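Local coordinates for protein anti-sigma-I factor RsgI2 (Clostridium thermocellum, PDB 4B9P) that probably senses extracellular cellulose through this family 3 carbohydrate-binding module and, in response, releases the sigma factor SigI2 that it otherwise holds inactive, at residues L3-H14 against R26-I37. Sequence-based numbering, arbitrary orientation.
With ZN (zinc ion), chain C.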
# COMPACT_ATOMS: atom_id res chain seq x y z
N LEU A 3 3.66 12.62 -25.64
CA LEU A 3 4.44 12.04 -24.57
C LEU A 3 3.47 11.45 -23.56
O LEU A 3 2.73 12.16 -22.90
CB LEU A 3 5.42 13.02 -23.89
CG LEU A 3 6.83 13.27 -24.46
CD1 LEU A 3 7.65 14.08 -23.47
CD2 LEU A 3 7.60 12.00 -24.82
N LEU A 4 3.47 10.13 -23.48
CA LEU A 4 2.54 9.39 -22.67
C LEU A 4 2.95 9.32 -21.19
O LEU A 4 4.12 9.06 -20.87
CB LEU A 4 2.50 7.98 -23.25
CG LEU A 4 1.48 6.98 -22.77
CD1 LEU A 4 0.13 7.29 -23.40
CD2 LEU A 4 1.95 5.62 -23.18
N THR A 5 2.01 9.58 -20.28
CA THR A 5 2.23 9.28 -18.86
C THR A 5 1.68 7.89 -18.59
O THR A 5 0.51 7.63 -18.86
CB THR A 5 1.53 10.31 -17.94
OG1 THR A 5 2.11 11.59 -18.19
CG2 THR A 5 1.72 9.97 -16.48
N LYS A 6 2.54 7.00 -18.10
CA LYS A 6 2.12 5.62 -17.89
C LYS A 6 2.92 5.01 -16.77
O LYS A 6 4.12 5.29 -16.61
CB LYS A 6 2.33 4.79 -19.17
CG LYS A 6 1.59 3.46 -19.16
CD LYS A 6 1.78 2.74 -20.49
CE LYS A 6 1.32 1.28 -20.44
NZ LYS A 6 1.93 0.50 -21.57
N ILE A 7 2.25 4.18 -15.97
CA ILE A 7 2.90 3.48 -14.88
C ILE A 7 2.51 2.00 -14.89
O ILE A 7 1.49 1.63 -15.50
CB ILE A 7 2.54 4.09 -13.51
CG1 ILE A 7 1.03 4.18 -13.33
CG2 ILE A 7 3.24 5.46 -13.36
CD1 ILE A 7 0.60 4.60 -11.96
N GLU A 8 3.29 1.20 -14.18
CA GLU A 8 2.94 -0.16 -13.89
C GLU A 8 3.10 -0.34 -12.39
O GLU A 8 4.06 0.18 -11.81
CB GLU A 8 3.85 -1.14 -14.65
CG GLU A 8 3.51 -2.58 -14.39
CD GLU A 8 4.30 -3.53 -15.25
OE1 GLU A 8 3.91 -3.70 -16.42
OE2 GLU A 8 5.29 -4.13 -14.78
N LEU A 9 2.20 -1.08 -11.75
CA LEU A 9 2.27 -1.31 -10.33
C LEU A 9 2.42 -2.81 -10.12
O LEU A 9 1.56 -3.58 -10.57
CB LEU A 9 1.02 -0.76 -9.67
CG LEU A 9 0.88 -0.70 -8.15
CD1 LEU A 9 0.73 -2.08 -7.48
CD2 LEU A 9 1.94 0.18 -7.52
N GLN A 10 3.50 -3.21 -9.45
CA GLN A 10 3.71 -4.60 -9.06
C GLN A 10 3.59 -4.71 -7.55
O GLN A 10 3.93 -3.75 -6.84
CB GLN A 10 5.04 -5.16 -9.54
CG GLN A 10 5.18 -5.09 -11.02
CD GLN A 10 6.45 -5.74 -11.50
OE1 GLN A 10 7.18 -6.32 -10.72
NE2 GLN A 10 6.76 -5.61 -12.79
N ALA A 11 3.13 -5.84 -7.05
CA ALA A 11 2.97 -5.98 -5.59
C ALA A 11 2.93 -7.44 -5.21
O ALA A 11 2.70 -8.33 -6.06
CB ALA A 11 1.68 -5.30 -5.15
N TYR A 12 3.13 -7.72 -3.94
CA TYR A 12 2.77 -8.98 -3.37
C TYR A 12 2.62 -8.79 -1.87
O TYR A 12 3.04 -7.77 -1.31
CB TYR A 12 3.79 -10.09 -3.69
CG TYR A 12 5.12 -10.01 -3.00
CD1 TYR A 12 6.09 -9.09 -3.39
CD2 TYR A 12 5.46 -10.92 -1.98
CE1 TYR A 12 7.34 -9.03 -2.78
CE2 TYR A 12 6.70 -10.87 -1.38
CZ TYR A 12 7.64 -9.94 -1.78
OH TYR A 12 8.88 -9.91 -1.17
N ASN A 13 2.02 -9.79 -1.21
CA ASN A 13 1.95 -9.82 0.24
C ASN A 13 3.02 -10.72 0.79
O ASN A 13 3.13 -11.88 0.44
CB ASN A 13 0.56 -10.30 0.65
CG ASN A 13 -0.48 -9.26 0.40
OD1 ASN A 13 -1.06 -9.19 -0.68
ND2 ASN A 13 -0.69 -8.40 1.37
N HIS A 14 3.84 -10.17 1.68
CA HIS A 14 4.95 -10.92 2.23
C HIS A 14 4.51 -11.90 3.31
O HIS A 14 5.23 -12.86 3.59
CB HIS A 14 6.00 -9.93 2.75
CG HIS A 14 7.29 -10.57 3.18
ND1 HIS A 14 7.77 -10.48 4.47
CD2 HIS A 14 8.23 -11.24 2.48
CE1 HIS A 14 8.93 -11.10 4.55
NE2 HIS A 14 9.25 -11.56 3.36
N ARG A 26 4.02 -5.34 -0.22
CA ARG A 26 5.24 -4.83 -0.81
C ARG A 26 4.89 -4.35 -2.21
O ARG A 26 4.20 -5.08 -2.93
CB ARG A 26 6.30 -5.92 -0.85
CG ARG A 26 6.66 -6.34 0.56
CD ARG A 26 7.80 -7.26 0.63
NE ARG A 26 8.25 -7.35 2.02
CZ ARG A 26 9.38 -7.93 2.37
NH1 ARG A 26 10.15 -8.49 1.45
NH2 ARG A 26 9.75 -7.95 3.64
N ILE A 27 5.34 -3.15 -2.57
CA ILE A 27 4.87 -2.50 -3.78
C ILE A 27 6.05 -1.95 -4.56
O ILE A 27 7.00 -1.44 -3.99
CB ILE A 27 3.89 -1.38 -3.37
CG1 ILE A 27 2.62 -2.00 -2.72
CG2 ILE A 27 3.51 -0.52 -4.52
CD1 ILE A 27 1.72 -1.00 -1.94
N LYS A 28 5.96 -2.05 -5.88
CA LYS A 28 6.95 -1.49 -6.79
C LYS A 28 6.18 -0.67 -7.82
O LYS A 28 5.35 -1.22 -8.56
CB LYS A 28 7.77 -2.60 -7.43
CG LYS A 28 8.89 -2.18 -8.31
CD LYS A 28 9.76 -3.40 -8.69
CE LYS A 28 10.79 -3.05 -9.72
NZ LYS A 28 11.57 -4.22 -10.23
N LEU A 29 6.43 0.63 -7.84
CA LEU A 29 5.80 1.53 -8.79
C LEU A 29 6.80 1.87 -9.86
O LEU A 29 7.89 2.39 -9.54
CB LEU A 29 5.41 2.82 -8.09
CG LEU A 29 4.90 3.97 -8.94
CD1 LEU A 29 3.57 3.62 -9.57
CD2 LEU A 29 4.82 5.26 -8.11
N ILE A 30 6.45 1.59 -11.10
CA ILE A 30 7.39 1.74 -12.21
C ILE A 30 6.87 2.75 -13.21
O ILE A 30 5.70 2.69 -13.60
CB ILE A 30 7.65 0.40 -12.96
CG1 ILE A 30 8.06 -0.68 -11.95
CG2 ILE A 30 8.69 0.60 -14.06
CD1 ILE A 30 7.34 -1.98 -12.18
N ASN A 31 7.72 3.68 -13.62
CA ASN A 31 7.34 4.61 -14.66
C ASN A 31 7.64 3.96 -16.01
O ASN A 31 8.80 3.79 -16.42
CB ASN A 31 8.12 5.91 -14.49
CG ASN A 31 7.66 7.00 -15.46
OD1 ASN A 31 7.03 6.68 -16.48
ND2 ASN A 31 7.98 8.25 -15.16
N THR A 32 6.58 3.59 -16.72
CA THR A 32 6.75 2.89 -18.00
C THR A 32 6.44 3.80 -19.19
O THR A 32 6.60 3.36 -20.32
CB THR A 32 5.90 1.61 -18.07
OG1 THR A 32 4.54 1.99 -17.88
CG2 THR A 32 6.28 0.61 -17.00
N GLY A 33 6.02 5.04 -18.93
CA GLY A 33 5.73 6.02 -19.96
C GLY A 33 6.96 6.78 -20.40
O GLY A 33 8.08 6.32 -20.22
N ASN A 34 6.79 7.95 -20.98
CA ASN A 34 7.97 8.74 -21.31
C ASN A 34 7.91 10.15 -20.73
O ASN A 34 8.65 11.03 -21.14
CB ASN A 34 8.31 8.72 -22.80
CG ASN A 34 9.03 7.44 -23.22
OD1 ASN A 34 10.11 7.08 -22.69
ND2 ASN A 34 8.45 6.75 -24.18
N THR A 35 7.07 10.34 -19.71
CA THR A 35 7.03 11.62 -19.00
C THR A 35 7.53 11.41 -17.57
O THR A 35 7.24 10.41 -16.96
CB THR A 35 5.59 12.18 -18.91
OG1 THR A 35 4.81 11.34 -18.06
CG2 THR A 35 4.97 12.23 -20.30
N PRO A 36 8.27 12.37 -17.02
CA PRO A 36 8.66 12.32 -15.59
C PRO A 36 7.41 12.50 -14.75
O PRO A 36 6.48 13.21 -15.14
CB PRO A 36 9.60 13.53 -15.43
CG PRO A 36 10.07 13.80 -16.85
CD PRO A 36 8.86 13.52 -17.71
N ILE A 37 7.40 11.88 -13.58
CA ILE A 37 6.27 11.98 -12.66
C ILE A 37 6.78 12.55 -11.34
O ILE A 37 7.74 12.05 -10.76
CB ILE A 37 5.64 10.59 -12.42
CG1 ILE A 37 5.05 10.06 -13.74
CG2 ILE A 37 4.57 10.65 -11.29
CD1 ILE A 37 4.71 8.59 -13.73
ZN ZN C . 10.96 -12.44 2.99
O HOH W 1 5.22 8.37 -17.72
O HOH W 2 2.67 -0.11 -17.97
O HOH W 3 9.93 -6.83 -10.70
O HOH W 4 10.95 -12.17 0.87
O HOH W 5 10.39 -14.41 3.20
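Strands 7-13 and 26-31 are antiparallel neighbours in one sheet of the CBM3 beta-sandwich, with Glu8–Ile30, Gln10–Lys28 (Lys28 N to Gln10 O 2.8 Å) and Tyr12–Arg26 as hydrogen-bonded pairs. Ile7, Leu9, Ala11, Ile27 and Leu29 turn inward, where Leu9 CD2 presses tightly on Ile27 CG2 (3.5 Å); Val154 and Trp162 of the other sheet pack against Ile7 and Leu9. On the outer face, Ile30 CD1 lies against the Gln10 amide, whose NE2 gives a nearly straight bond to Glu8 OE2 (2.9 Å, 168°), while a water joins Gln10 OE1 to Lys28 NZ. Arg26, extended from CG to NE, carries its guanidinium over one face of the His14 ring, the planes 5° apart and the centres separated by 3.5 Å. Its NH1 also donates to Tyr12 OH (3.2 Å), tilted from the guanidinium plane. His14 is fixed at both nitrogens: ND1 bonds Gln24 and NE2 binds a zinc ion at 2.0 Å. Before strand 7-13 and after strand 26-31, Lys6 O takes the backbone N-H of Thr32 and, weakly, of Gly33, which also donates to Asn31 OD1 in an Asx turn. Thr5 OG1 and Thr35 OG1 share a 2.7 Å hydrogen bond, and Asn34 N binds Leu4 O. A mainly apolar face turned to the second sheet and a mostly polar one away from it are typical of a beta-sandwich, here that of the CBM3 module.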